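Local coordinates for phosphoribosylglycinamide synthetase (PDB 4DIM), which probably acts as an ATP-binding, metal-dependent ligase of the ATP-grasp superfamily, at residues I105-K110 with K251-N256; T82-L87 with T277-A282; G375-K380 with V393-I398; A15-L20 with N371-Q376. All blocks are in the same frame, centred on the assembly; numbering follows the deposited sequence.

Interaction 1 (I105-K110 with K251-N256); sequences IMCGDK and KALGLN
Met106, present as selenomethionine, and Leu253 meet with their side chains at a slant to each other, and the fork of the leucine decides who touches what. One branch, CD2, faces the methionine: it lies 3.5 Å from Met106 CG, with Met106 CB and SE both slightly farther off. The methionine chain starts with CG turned opposite its own backbone N (chi1 -155°), which carries its first methylenes across that methyl group. The other branch belongs to the cysteine. Cys107 SG sits 4.0 Å from Leu253 CD1 and 3.8 Å from Leu255 CD1, so the sulfur has a methyl group from each of two leucines against it. Between those leucines, Gly254 takes a positive phi in a Schellman motif that ends helix 236-253, and the chain is turned there so that Leu255 also presents a methyl to the same sulfur. Leu253 is further packed by Phe117 of helix 110-120 and Leu276 of strand 270-277, which places the contact where these two elements of the ATP-grasp region meet helices 101-108 and 236-253. No hydrogen bond crosses this junction, which rests on the fit of methyl, methylene and sulfur atoms.

Interaction 2 (T82-L87 with T277-A282); sequences TGIVSL and TGRVGA
Ile84 reaches from the first turn of helix 84-94 to the loop after strand 270-277, and its CD1 makes the close part of the contact. That methyl stands 3.7 Å from Gly278 O and 3.9 Å from Arg279 CG, meeting the arginine chain roughly crosswise. Gly278, whose carbonyl is met here, is the centre of an inverse gamma turn. Packing slackens toward Thr277, whose OG1 is 4.2 Å from Ile84 CG1, and on this partly exposed side polar groups take over. Arg279 bends at chi2 (84°), and its guanidinium has Thr277 CG2 over one face, near the rim. Arg279 NH2 gives a nearly straight bond of 3.1 Å to Val280 O, in the guanidinium plane but approaching from above the carbonyl plane. Arg279 NE forms a salt bridge with Asp81, whose OD1 is also hydrogen-bonded to Thr277 OG1. A leucine at Arg279 would probably leave the Asp81 carboxylate without its counter-charge and Val280 O without this donor. The chemistry thus divides the work: the isoleucine packs against a carbonyl oxygen and the arginine's methylenes, while the polar tie between the two regions runs through Asp81, just ahead of residues 82-87.

Interaction 3 (G375-K380 with V393-I398); sequences GQIIVK and VIINNI
Ile377 and Ile394 lie alongside each other, pointing opposite ways, where strand 375-381 faces the C-terminal part of helix 384-395. Ile377 can be followed outward from CB, which directs both of its branches at the helix. The short branch, CG2, meets the tip of the opposing chain: it is 3.8 Å from Ile394 CD1. The long branch begins with CG1 opposite the carbonyl carbon (chi1 -59°), and this methylene passes 4.1 Å from Ile394 CG2. Chi2 then keeps the branch extended (162°), carrying it on to CD1, which fits between two helix residues, 3.7 Å from Ile394 CG2 and 3.5 Å from Ile395 CD1. Ile394 is thereby touched along its length, its near methyl by the end of Ile377 and its far methyl by the root. That far methyl also reaches the next inward-facing residue of the strand, with Ile394 CD1 3.4 Å from Val379 CG1. Ile378, between the two, points to the other face of the sheet.

Behind this apolar layer, in the chain following the helix, Asn397 ND2 donates to Val393 O at 2.7 Å, with the acceptor close to the amide plane, while a type I turn runs from Ile395 to Ile398. Leu391 extends the packing one turn back, and Ile329 and Leu325 of the adjoining strand widen it across the sheet. The arrangement is that of a helix doubled back over the strand preceding it and packed on one face of an antiparallel sheet, an alpha+beta arrangement in the C-terminal part of the chain.

Interaction 4 (A15-L20 with N371-Q376); sequences AGRGQL and NDCIGQ
Arg17 CG sits between its own backbone N and carbonyl carbon (chi1 86°), and the chain then runs extended through chi2 and chi3, near -161° and 169°, so that the guanidinium is delivered at full length to the turn before strand 375-381. There Arg17 NH2 lies 3.8 Å from Asn371 CA and 3.8 Å from Cys373 CB, both met obliquely. These are packing distances, and Arg17 NH1 likewise stays 3.9 Å from Asn371 O, too long for a hydrogen bond. Of the Cys373 atoms, CB is the one nearest to Arg17 NH2. The polar character of the arginine is answered just beside this patch: NH2 makes a weak hydrogen bond to Ser370 O, and the cation lies against Phe357 in a cation-pi contact. A leucine in place of Arg17 would probably deprive Phe357 of its cationic partner and leave the carbonyl of Ser370 without this weak donor. Within the arginine's own loop, Gln19 N bonds to Gly16 O at 2.8 Å and Gln19 OE1 weakly accepts from Gly16 N. This loop joins strand 9-13 to helix 20-29 of the parallel N-terminal sheet, and its glycine pattern, Gly16, Gly18 and Gly21, is consistent with the strand-turn-helix of a Rossmann-like domain, as in the N-terminal (PreATP-grasp) domain of many ATP-grasp enzymes.

The four contacts show how chemistry follows location. Interaction 3 is the buried one, isoleucine and valine methyls between strand and helix; interactions 1 and 2 are partly buried, and interaction 4, with an exposed asparagine and an arginine, is nearest to surface character. Interactions 1 and 2 touch, Leu255 CD2 lying 3.6 Å from Gly278 CA, so that the sulfur and leucine packing of one continues into the loop of the other. Interactions 3 and 4 share Gly375 and Gln376, with strand 375-381 serving both. Interactions 2 and 4 both contain a guanidinium: that of interaction 2 is folded over its own loop and pairs with Asp81, outside both segments, while that of interaction 4 reaches across and has a cation-pi contact and a weak hydrogen bond.

Interaction 1 (I105-K110 with K251-N256)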
# COMPACT_ATOMS: atom_id res chain seq x y z
N ILE A 105 -6.59 -12.70 -6.30
CA ILE A 105 -5.98 -13.96 -5.86
C ILE A 105 -4.54 -14.06 -6.35
O ILE A 105 -3.66 -14.60 -5.67
CB ILE A 105 -6.81 -15.17 -6.41
CG1 ILE A 105 -8.22 -15.28 -5.76
CG2 ILE A 105 -6.04 -16.48 -6.31
CD1 ILE A 105 -8.38 -16.22 -4.53
N MSE A 106 -4.32 -13.62 -7.59
CA MSE A 106 -3.03 -13.73 -8.22
C MSE A 106 -2.03 -12.83 -7.56
O MSE A 106 -0.89 -13.23 -7.40
CB MSE A 106 -3.15 -13.42 -9.70
CG MSE A 106 -2.05 -14.06 -10.52
SE MSE A 106 -2.57 -14.20 -12.37
CE MSE A 106 -1.85 -16.15 -12.70
N CYS A 107 -2.46 -11.62 -7.17
CA CYS A 107 -1.66 -10.65 -6.43
C CYS A 107 -1.31 -11.19 -5.05
O CYS A 107 -0.18 -11.07 -4.60
CB CYS A 107 -2.43 -9.34 -6.30
SG CYS A 107 -2.56 -8.40 -7.85
N GLY A 108 -2.31 -11.77 -4.41
CA GLY A 108 -2.20 -12.34 -3.07
C GLY A 108 -1.34 -13.57 -2.95
O GLY A 108 -0.84 -13.84 -1.85
N ASP A 109 -1.16 -14.33 -4.05
CA ASP A 109 -0.37 -15.55 -4.04
C ASP A 109 0.90 -15.35 -4.84
O ASP A 109 0.84 -15.27 -6.06
CB ASP A 109 -1.19 -16.72 -4.60
CG ASP A 109 -0.57 -18.08 -4.33
OD1 ASP A 109 -0.41 -18.44 -3.14
OD2 ASP A 109 -0.27 -18.80 -5.31
N LYS A 110 2.04 -15.25 -4.15
CA LYS A 110 3.37 -15.10 -4.77
C LYS A 110 3.69 -16.17 -5.84
O LYS A 110 4.33 -15.83 -6.82
CB LYS A 110 4.49 -15.13 -3.70
CG LYS A 110 4.78 -13.79 -3.01
CD LYS A 110 6.29 -13.50 -2.88
CE LYS A 110 6.61 -12.07 -2.53
NZ LYS A 110 6.23 -11.12 -3.61
N LYS A 251 -1.09 -5.62 -16.58
CA LYS A 251 -1.68 -6.45 -17.62
C LYS A 251 -1.38 -7.94 -17.38
O LYS A 251 -2.32 -8.73 -17.44
CB LYS A 251 -1.25 -6.01 -19.01
CG LYS A 251 -2.29 -6.42 -20.09
CD LYS A 251 -2.50 -5.38 -21.23
CE LYS A 251 -3.91 -5.38 -21.81
NZ LYS A 251 -4.16 -6.52 -22.75
N ALA A 252 -0.13 -8.33 -16.98
CA ALA A 252 0.23 -9.74 -16.64
C ALA A 252 -0.75 -10.38 -15.63
O ALA A 252 -1.08 -11.56 -15.72
CB ALA A 252 1.64 -9.83 -16.07
N LEU A 253 -1.22 -9.58 -14.68
CA LEU A 253 -2.13 -9.98 -13.63
C LEU A 253 -3.61 -9.65 -13.90
O LEU A 253 -4.47 -10.11 -13.15
CB LEU A 253 -1.69 -9.28 -12.35
CG LEU A 253 -0.32 -9.68 -11.84
CD1 LEU A 253 0.14 -8.71 -10.82
CD2 LEU A 253 -0.33 -11.08 -11.25
N GLY A 254 -3.91 -8.85 -14.93
CA GLY A 254 -5.29 -8.52 -15.29
C GLY A 254 -6.00 -7.55 -14.36
O GLY A 254 -7.22 -7.64 -14.21
N LEU A 255 -5.25 -6.60 -13.77
CA LEU A 255 -5.87 -5.63 -12.90
C LEU A 255 -6.60 -4.58 -13.70
O LEU A 255 -6.10 -4.16 -14.73
CB LEU A 255 -4.85 -4.93 -12.00
CG LEU A 255 -4.38 -5.69 -10.77
CD1 LEU A 255 -3.30 -6.63 -11.14
CD2 LEU A 255 -3.81 -4.75 -9.76
N ASN A 256 -7.77 -4.12 -13.22
CA ASN A 256 -8.49 -3.05 -13.89
C ASN A 256 -9.44 -2.32 -12.94
O ASN A 256 -9.81 -2.85 -11.90
CB ASN A 256 -9.26 -3.62 -15.07
CG ASN A 256 -9.78 -2.59 -16.03
OD1 ASN A 256 -9.21 -1.50 -16.17
ND2 ASN A 256 -10.90 -2.87 -16.68

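Interaction 2 (T82-L87 with T277-A282)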
# COMPACT_ATOMS: atom_id res chain seq x y z
N THR A 82 -6.81 -6.28 3.77
CA THR A 82 -7.77 -7.05 4.57
C THR A 82 -9.01 -7.45 3.75
O THR A 82 -9.26 -8.65 3.63
CB THR A 82 -8.17 -6.29 5.83
OG1 THR A 82 -7.00 -5.72 6.44
CG2 THR A 82 -8.88 -7.18 6.85
N GLY A 83 -9.66 -6.49 3.10
CA GLY A 83 -10.86 -6.73 2.30
C GLY A 83 -10.75 -6.59 0.79
O GLY A 83 -11.75 -6.26 0.14
N ILE A 84 -9.59 -6.92 0.23
CA ILE A 84 -9.31 -6.74 -1.19
C ILE A 84 -9.90 -7.86 -2.03
O ILE A 84 -10.36 -7.63 -3.14
CB ILE A 84 -7.78 -6.56 -1.44
CG1 ILE A 84 -7.49 -5.99 -2.86
CG2 ILE A 84 -6.98 -7.89 -1.24
CD1 ILE A 84 -8.32 -4.80 -3.25
N VAL A 85 -9.90 -9.06 -1.50
CA VAL A 85 -10.52 -10.19 -2.19
C VAL A 85 -12.03 -10.05 -2.09
O VAL A 85 -12.72 -10.14 -3.10
CB VAL A 85 -10.03 -11.52 -1.60
CG1 VAL A 85 -10.87 -12.69 -2.12
CG2 VAL A 85 -8.56 -11.70 -1.93
N SER A 86 -12.56 -9.81 -0.88
CA SER A 86 -13.99 -9.62 -0.65
C SER A 86 -14.52 -8.54 -1.57
O SER A 86 -15.51 -8.80 -2.24
CB SER A 86 -14.25 -9.29 0.81
OG SER A 86 -13.39 -10.05 1.63
N LEU A 87 -13.80 -7.42 -1.75
CA LEU A 87 -14.23 -6.41 -2.73
C LEU A 87 -14.36 -7.00 -4.15
O LEU A 87 -15.35 -6.77 -4.84
CB LEU A 87 -13.22 -5.28 -2.79
CG LEU A 87 -13.43 -4.22 -3.88
CD1 LEU A 87 -14.81 -3.61 -3.81
CD2 LEU A 87 -12.41 -3.14 -3.71
N THR A 277 -0.67 -4.74 -5.39
CA THR A 277 -2.06 -4.95 -4.94
C THR A 277 -3.00 -3.95 -5.68
O THR A 277 -2.60 -2.83 -5.94
CB THR A 277 -2.13 -4.91 -3.41
OG1 THR A 277 -3.47 -4.85 -2.97
CG2 THR A 277 -1.41 -3.78 -2.81
N GLY A 278 -4.23 -4.35 -5.99
CA GLY A 278 -5.21 -3.50 -6.66
C GLY A 278 -5.97 -2.55 -5.74
O GLY A 278 -7.19 -2.46 -5.83
N ARG A 279 -5.26 -1.83 -4.87
CA ARG A 279 -5.81 -0.77 -4.05
C ARG A 279 -4.69 0.30 -3.75
O ARG A 279 -3.49 0.08 -3.96
CB ARG A 279 -6.51 -1.28 -2.79
CG ARG A 279 -5.72 -2.24 -1.92
CD ARG A 279 -4.80 -1.52 -0.98
NE ARG A 279 -3.82 -2.42 -0.39
CZ ARG A 279 -2.73 -2.02 0.27
NH1 ARG A 279 -1.89 -2.91 0.78
NH2 ARG A 279 -2.46 -0.74 0.41
N VAL A 280 -5.13 1.47 -3.34
CA VAL A 280 -4.24 2.57 -3.04
C VAL A 280 -3.41 2.28 -1.81
O VAL A 280 -3.90 1.71 -0.86
CB VAL A 280 -5.05 3.89 -2.86
CG1 VAL A 280 -5.87 3.89 -1.56
CG2 VAL A 280 -4.12 5.10 -2.93
N GLY A 281 -2.18 2.77 -1.80
CA GLY A 281 -1.27 2.56 -0.69
C GLY A 281 -1.65 3.32 0.56
O GLY A 281 -2.46 4.23 0.51
N ALA A 282 -1.08 2.92 1.69
CA ALA A 282 -1.39 3.57 2.97
C ALA A 282 -0.40 4.65 3.24
O ALA A 282 0.37 5.00 2.36
CB ALA A 282 -1.36 2.55 4.09

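Interaction 3 (G375-K380 with V393-I398)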
# COMPACT_ATOMS: atom_id res chain seq x y z
N GLY A 375 0.93 10.57 15.42
CA GLY A 375 0.24 11.37 14.43
C GLY A 375 0.94 11.32 13.10
O GLY A 375 1.74 10.41 12.85
N GLN A 376 0.65 12.31 12.26
CA GLN A 376 1.28 12.42 10.95
C GLN A 376 1.27 13.85 10.46
O GLN A 376 0.37 14.63 10.80
CB GLN A 376 0.60 11.53 9.91
CG GLN A 376 -0.81 11.97 9.54
CD GLN A 376 -1.55 10.92 8.78
OE1 GLN A 376 -1.22 9.74 8.81
NE2 GLN A 376 -2.61 11.30 8.16
N ILE A 377 2.28 14.16 9.65
CA ILE A 377 2.54 15.46 9.05
C ILE A 377 2.65 15.30 7.55
O ILE A 377 3.40 14.44 7.09
CB ILE A 377 3.86 16.07 9.60
CG1 ILE A 377 3.82 16.25 11.15
CG2 ILE A 377 4.19 17.41 8.90
CD1 ILE A 377 5.16 16.42 11.75
N ILE A 378 2.00 16.19 6.80
CA ILE A 378 2.13 16.24 5.36
C ILE A 378 2.44 17.68 4.95
O ILE A 378 1.73 18.61 5.31
CB ILE A 378 0.92 15.69 4.58
CG1 ILE A 378 0.41 14.40 5.17
CG2 ILE A 378 1.33 15.50 3.09
CD1 ILE A 378 -0.83 13.98 4.61
N VAL A 379 3.50 17.82 4.16
CA VAL A 379 3.94 19.09 3.60
C VAL A 379 4.14 18.93 2.08
O VAL A 379 4.28 17.80 1.59
CB VAL A 379 5.19 19.65 4.26
CG1 VAL A 379 4.96 19.80 5.77
CG2 VAL A 379 6.41 18.79 3.98
N LYS A 380 4.06 20.08 1.37
CA LYS A 380 4.26 20.24 -0.06
C LYS A 380 5.15 21.48 -0.26
O LYS A 380 5.03 22.41 0.54
CB LYS A 380 2.91 20.37 -0.83
CG LYS A 380 2.05 21.59 -0.48
CD LYS A 380 0.81 21.63 -1.36
CE LYS A 380 -0.23 22.67 -1.02
NZ LYS A 380 0.30 24.06 -1.00
N VAL A 393 11.16 21.92 11.13
CA VAL A 393 10.69 23.05 11.90
C VAL A 393 9.37 22.68 12.61
O VAL A 393 9.16 23.12 13.74
CB VAL A 393 10.51 24.31 11.00
CG1 VAL A 393 9.82 25.44 11.77
CG2 VAL A 393 11.85 24.78 10.45
N ILE A 394 8.50 21.89 11.94
CA ILE A 394 7.18 21.47 12.45
C ILE A 394 7.38 20.60 13.70
O ILE A 394 6.99 21.02 14.79
CB ILE A 394 6.35 20.74 11.32
CG1 ILE A 394 5.98 21.74 10.20
CG2 ILE A 394 5.05 20.07 11.86
CD1 ILE A 394 5.40 21.06 8.89
N ILE A 395 8.04 19.46 13.55
CA ILE A 395 8.35 18.50 14.63
C ILE A 395 9.01 19.14 15.85
O ILE A 395 8.75 18.71 16.98
CB ILE A 395 9.29 17.40 14.06
CG1 ILE A 395 8.53 16.44 13.17
CG2 ILE A 395 10.05 16.64 15.16
CD1 ILE A 395 7.64 15.42 13.93
N ASN A 396 9.94 20.07 15.60
CA ASN A 396 10.66 20.77 16.68
C ASN A 396 9.71 21.71 17.45
O ASN A 396 10.08 22.15 18.53
CB ASN A 396 11.87 21.55 16.15
CG ASN A 396 13.03 20.74 15.67
OD1 ASN A 396 12.99 19.51 15.61
ND2 ASN A 396 14.13 21.42 15.37
N ASN A 397 8.51 22.00 16.91
CA ASN A 397 7.44 22.79 17.52
C ASN A 397 6.24 21.91 17.89
O ASN A 397 5.14 22.43 18.06
CB ASN A 397 7.02 23.92 16.57
CG ASN A 397 7.99 25.09 16.55
OD1 ASN A 397 8.02 25.90 17.49
ND2 ASN A 397 8.84 25.17 15.52
N ILE A 398 6.48 20.58 18.09
CA ILE A 398 5.48 19.59 18.54
C ILE A 398 5.98 19.06 19.88
O ILE A 398 7.02 18.40 19.89
CB ILE A 398 5.22 18.40 17.54
CG1 ILE A 398 4.63 18.83 16.16
CG2 ILE A 398 4.34 17.28 18.21
CD1 ILE A 398 3.65 19.75 16.19

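Interaction 4 (A15-L20 with N371-Q376)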
# COMPACT_ATOMS: atom_id res chain seq x y z
N ALA A 15 -12.97 0.63 8.07
CA ALA A 15 -13.19 1.98 8.60
C ALA A 15 -12.19 2.33 9.67
O ALA A 15 -12.57 2.92 10.67
CB ALA A 15 -14.61 2.13 9.11
N GLY A 16 -10.90 2.10 9.40
CA GLY A 16 -9.80 2.50 10.28
C GLY A 16 -9.36 3.95 10.12
O GLY A 16 -9.72 4.62 9.16
N ARG A 17 -8.55 4.48 11.07
CA ARG A 17 -8.03 5.88 10.99
C ARG A 17 -7.39 6.17 9.61
O ARG A 17 -7.65 7.22 9.02
CB ARG A 17 -7.04 6.23 12.14
CG ARG A 17 -5.57 5.87 11.91
CD ARG A 17 -4.75 5.81 13.20
NE ARG A 17 -3.43 5.21 12.97
CZ ARG A 17 -2.54 4.91 13.92
NH1 ARG A 17 -2.81 5.16 15.20
NH2 ARG A 17 -1.37 4.37 13.59
N GLY A 18 -6.71 5.18 9.05
CA GLY A 18 -6.11 5.32 7.73
C GLY A 18 -7.05 5.25 6.56
O GLY A 18 -6.58 5.15 5.43
N GLN A 19 -8.39 5.29 6.77
CA GLN A 19 -9.33 5.19 5.66
C GLN A 19 -10.37 6.30 5.61
O GLN A 19 -11.22 6.23 4.73
CB GLN A 19 -10.00 3.85 5.73
CG GLN A 19 -8.96 2.74 5.57
CD GLN A 19 -9.62 1.42 5.53
OE1 GLN A 19 -9.68 0.75 6.59
NE2 GLN A 19 -10.21 1.09 4.34
N LEU A 20 -10.19 7.39 6.41
CA LEU A 20 -11.18 8.47 6.44
C LEU A 20 -11.18 9.37 5.21
O LEU A 20 -12.14 10.13 5.05
CB LEU A 20 -11.10 9.32 7.74
CG LEU A 20 -9.89 10.16 8.14
CD1 LEU A 20 -9.56 11.30 7.10
CD2 LEU A 20 -10.15 10.78 9.53
N ASN A 371 0.88 0.99 14.82
CA ASN A 371 -0.23 1.43 15.67
C ASN A 371 0.27 2.30 16.82
O ASN A 371 -0.55 2.92 17.50
CB ASN A 371 -1.04 0.24 16.19
CG ASN A 371 -1.56 -0.63 15.05
OD1 ASN A 371 -2.54 -0.28 14.37
ND2 ASN A 371 -0.86 -1.73 14.76
N ASP A 372 1.62 2.36 17.01
CA ASP A 372 2.26 3.21 18.01
C ASP A 372 2.52 4.66 17.47
O ASP A 372 3.18 5.44 18.17
CB ASP A 372 3.59 2.58 18.49
CG ASP A 372 3.46 1.19 19.06
OD1 ASP A 372 2.57 0.99 19.91
OD2 ASP A 372 4.26 0.32 18.67
N CYS A 373 2.02 5.02 16.26
CA CYS A 373 2.19 6.38 15.71
C CYS A 373 1.37 7.35 16.54
O CYS A 373 0.22 7.05 16.89
CB CYS A 373 1.77 6.45 14.23
SG CYS A 373 2.85 5.55 13.07
N ILE A 374 1.97 8.51 16.87
CA ILE A 374 1.32 9.60 17.62
C ILE A 374 0.49 10.47 16.66
O ILE A 374 -0.53 11.04 17.05
CB ILE A 374 2.38 10.43 18.40
CG1 ILE A 374 2.98 9.57 19.54
CG2 ILE A 374 1.81 11.76 18.93
CD1 ILE A 374 4.27 8.84 19.16
N GLY A 375 0.93 10.57 15.42
CA GLY A 375 0.24 11.37 14.43
C GLY A 375 0.94 11.32 13.10
O GLY A 375 1.74 10.41 12.85
N GLN A 376 0.65 12.31 12.26
CA GLN A 376 1.28 12.42 10.95
C GLN A 376 1.27 13.85 10.46
O GLN A 376 0.37 14.63 10.80
CB GLN A 376 0.60 11.53 9.91
CG GLN A 376 -0.81 11.97 9.54
CD GLN A 376 -1.55 10.92 8.78
OE1 GLN A 376 -1.22 9.74 8.81
NE2 GLN A 376 -2.61 11.30 8.16